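PDB 4OSP: oxygenase-reductase from Streptomyces fradiae, which probably reduces the C-6 ketone of angucyclinones with NADPH through this C-terminal short-chain dehydrogenase/reductase domain during urdamycin biosynthesis. Local coordinates for residues B[135-138]-B[139-142]. Sequence-based numbering, arbitrary orientation.
Sequences PFFI and VQRA
Phe-136 and Phe-137 meet Gln-140 in a local contact within one helix, at the C-terminal end of helix 121-142 in a Rossmann-fold domain. Four consecutive i to i+4 backbone hydrogen bonds join the turns, from Val-139 N to Pro-135 O (3.0 Å) through Ala-142 N to Ile-138 O (2.8 Å). Residues three and four apart fall on the same side of a helix, and Gln-140 accordingly carries its amide to both rings, on an extended chain that starts with CG opposite the backbone N (chi1 -173°). Gln-140 OE1 lies at the edge of the Phe-137 ring, 3.4 Å from Phe-137 CD1, the amide plane being nearly perpendicular to the ring (84°). Gln-140 NE2 comes obliquely to the Phe-136 ring, 3.7 Å from Phe-136 CE1. This amide nitrogen donates to the carbonyl oxygens of Val-119 and Pro-116 of the second subunit, which probably fixes the amide's rotation, while Phe-124 of that subunit meets the ring of Phe-136. Elsewhere round the helix, Ile-138 reaches Leu-84 of helix 80-96 and Leu-104 of strand 103-106, and Arg-141 forms a salt bridge with Glu-89; Pro-135 and Val-139 pack on Met-177 and Phe-184, respectively, of helix 168-187.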
ATOM      1  N   PRO B 135      -6.682  -8.747  21.407  1.00 19.90           N
ATOM      2  CA  PRO B 135      -5.739  -7.652  21.253  1.00 19.90           C
ATOM      3  C   PRO B 135      -6.415  -6.280  21.356  1.00 20.58           C
ATOM      4  O   PRO B 135      -5.845  -5.364  21.972  1.00 21.40           O
ATOM      5  CB  PRO B 135      -5.149  -7.889  19.860  1.00 20.53           C
ATOM      6  CG  PRO B 135      -5.253  -9.369  19.679  1.00 20.93           C
ATOM      7  CD  PRO B 135      -6.561  -9.737  20.319  1.00 19.57           C
ATOM      8  N   PHE B 136      -7.622  -6.133  20.805  1.00 19.50           N
ATOM      9  CA  PHE B 136      -8.345  -4.872  20.997  1.00 18.73           C
ATOM     10  C   PHE B 136      -8.539  -4.527  22.475  1.00 18.73           C
ATOM     11  O   PHE B 136      -8.183  -3.437  22.914  1.00 18.80           O
ATOM     12  CB  PHE B 136      -9.699  -4.845  20.292  1.00 18.09           C
ATOM     13  CG  PHE B 136     -10.460  -3.591  20.569  1.00 18.32           C
ATOM     14  CD1 PHE B 136     -11.304  -3.502  21.677  1.00 17.59           C
ATOM     15  CD2 PHE B 136     -10.259  -2.450  19.777  1.00 17.99           C
ATOM     16  CE1 PHE B 136     -11.957  -2.319  21.967  1.00 17.92           C
ATOM     17  CE2 PHE B 136     -10.927  -1.266  20.058  1.00 17.91           C
ATOM     18  CZ  PHE B 136     -11.775  -1.199  21.156  1.00 17.87           C
ATOM     19  N   PHE B 137      -9.107  -5.455  23.236  1.00 18.38           N
ATOM     20  CA  PHE B 137      -9.393  -5.194  24.648  1.00 18.42           C
ATOM     21  C   PHE B 137      -8.157  -5.136  25.529  1.00 18.48           C
ATOM     22  O   PHE B 137      -8.160  -4.478  26.577  1.00 18.94           O
ATOM     23  CB  PHE B 137     -10.487  -6.141  25.183  1.00 17.26           C
ATOM     24  CG  PHE B 137     -11.837  -5.806  24.652  1.00 17.16           C
ATOM     25  CD1 PHE B 137     -12.541  -4.720  25.169  1.00 17.07           C
ATOM     26  CD2 PHE B 137     -12.354  -6.476  23.548  1.00 17.03           C
ATOM     27  CE1 PHE B 137     -13.762  -4.353  24.635  1.00 17.55           C
ATOM     28  CE2 PHE B 137     -13.580  -6.117  23.007  1.00 16.76           C
ATOM     29  CZ  PHE B 137     -14.283  -5.047  23.543  1.00 17.88           C
ATOM     30  N   ILE B 138      -7.081  -5.767  25.074  1.00 18.97           N
ATOM     31  CA  ILE B 138      -5.800  -5.668  25.769  1.00 19.12           C
ATOM     32  C   ILE B 138      -5.238  -4.259  25.600  1.00 19.66           C
ATOM     33  O   ILE B 138      -4.744  -3.663  26.554  1.00 19.28           O
ATOM     34  CB  ILE B 138      -4.778  -6.689  25.246  1.00 19.46           C
ATOM     35  CG1 ILE B 138      -5.172  -8.112  25.674  1.00 19.51           C
ATOM     36  CG2 ILE B 138      -3.369  -6.339  25.737  1.00 19.78           C
ATOM     37  CD1 ILE B 138      -4.283  -9.197  25.087  1.00 19.62           C
ATOM     38  N   VAL B 139      -5.316  -3.730  24.382  1.00 19.56           N
ATOM     39  CA  VAL B 139      -4.913  -2.359  24.142  1.00 19.54           C
ATOM     40  C   VAL B 139      -5.773  -1.426  24.988  1.00 19.64           C
ATOM     41  O   VAL B 139      -5.260  -0.526  25.660  1.00 20.27           O
ATOM     42  CB  VAL B 139      -5.033  -1.976  22.654  1.00 20.08           C
ATOM     43  CG1 VAL B 139      -4.777  -0.486  22.466  1.00 20.17           C
ATOM     44  CG2 VAL B 139      -4.060  -2.797  21.818  1.00 20.83           C
ATOM     45  N   GLN B 140      -7.080  -1.652  24.965  1.00 19.54           N
ATOM     46  CA  GLN B 140      -8.001  -0.779  25.677  1.00 20.54           C
ATOM     47  C   GLN B 140      -7.666  -0.738  27.164  1.00 21.32           C
ATOM     48  O   GLN B 140      -7.531   0.332  27.752  1.00 22.39           O
ATOM     49  CB  GLN B 140      -9.443  -1.235  25.478  1.00 19.93           C
ATOM     50  CG  GLN B 140     -10.474  -0.275  26.055  1.00 19.43           C
ATOM     51  CD  GLN B 140     -11.864  -0.856  26.021  1.00 19.27           C
ATOM     52  OE1 GLN B 140     -12.199  -1.730  26.817  1.00 18.52           O
ATOM     53  NE2 GLN B 140     -12.683  -0.377  25.089  1.00 19.45           N
ATOM     54  N   ARG B 141      -7.520  -1.910  27.761  1.00 21.13           N
ATOM     55  CA  ARG B 141      -7.176  -2.002  29.162  1.00 21.36           C
ATOM     56  C   ARG B 141      -5.756  -1.461  29.435  1.00 21.79           C
ATOM     57  O   ARG B 141      -5.535  -0.770  30.439  1.00 22.38           O
ATOM     58  CB  ARG B 141      -7.362  -3.442  29.660  1.00 22.00           C
ATOM     59  CG  ARG B 141      -6.938  -3.715  31.096  1.00 24.70           C
ATOM     60  CD  ARG B 141      -7.853  -3.077  32.145  1.00 25.14           C
ATOM     61  NE  ARG B 141      -7.094  -2.815  33.371  1.00 27.42           N
ATOM     62  CZ  ARG B 141      -6.997  -3.666  34.383  1.00 28.05           C
ATOM     63  NH1 ARG B 141      -7.626  -4.827  34.330  1.00 33.94           N
ATOM     64  NH2 ARG B 141      -6.286  -3.363  35.448  1.00 27.19           N
ATOM     65  N   ALA B 142      -4.810  -1.728  28.533  1.00 20.40           N
ATOM     66  CA  ALA B 142      -3.419  -1.286  28.742  1.00 20.87           C
ATOM     67  C   ALA B 142      -3.223   0.234  28.726  1.00 22.02           C
ATOM     68  O   ALA B 142      -2.269   0.741  29.329  1.00 22.30           O
ATOM     69  CB  ALA B 142      -2.471  -1.956  27.752  1.00 19.97           C
TER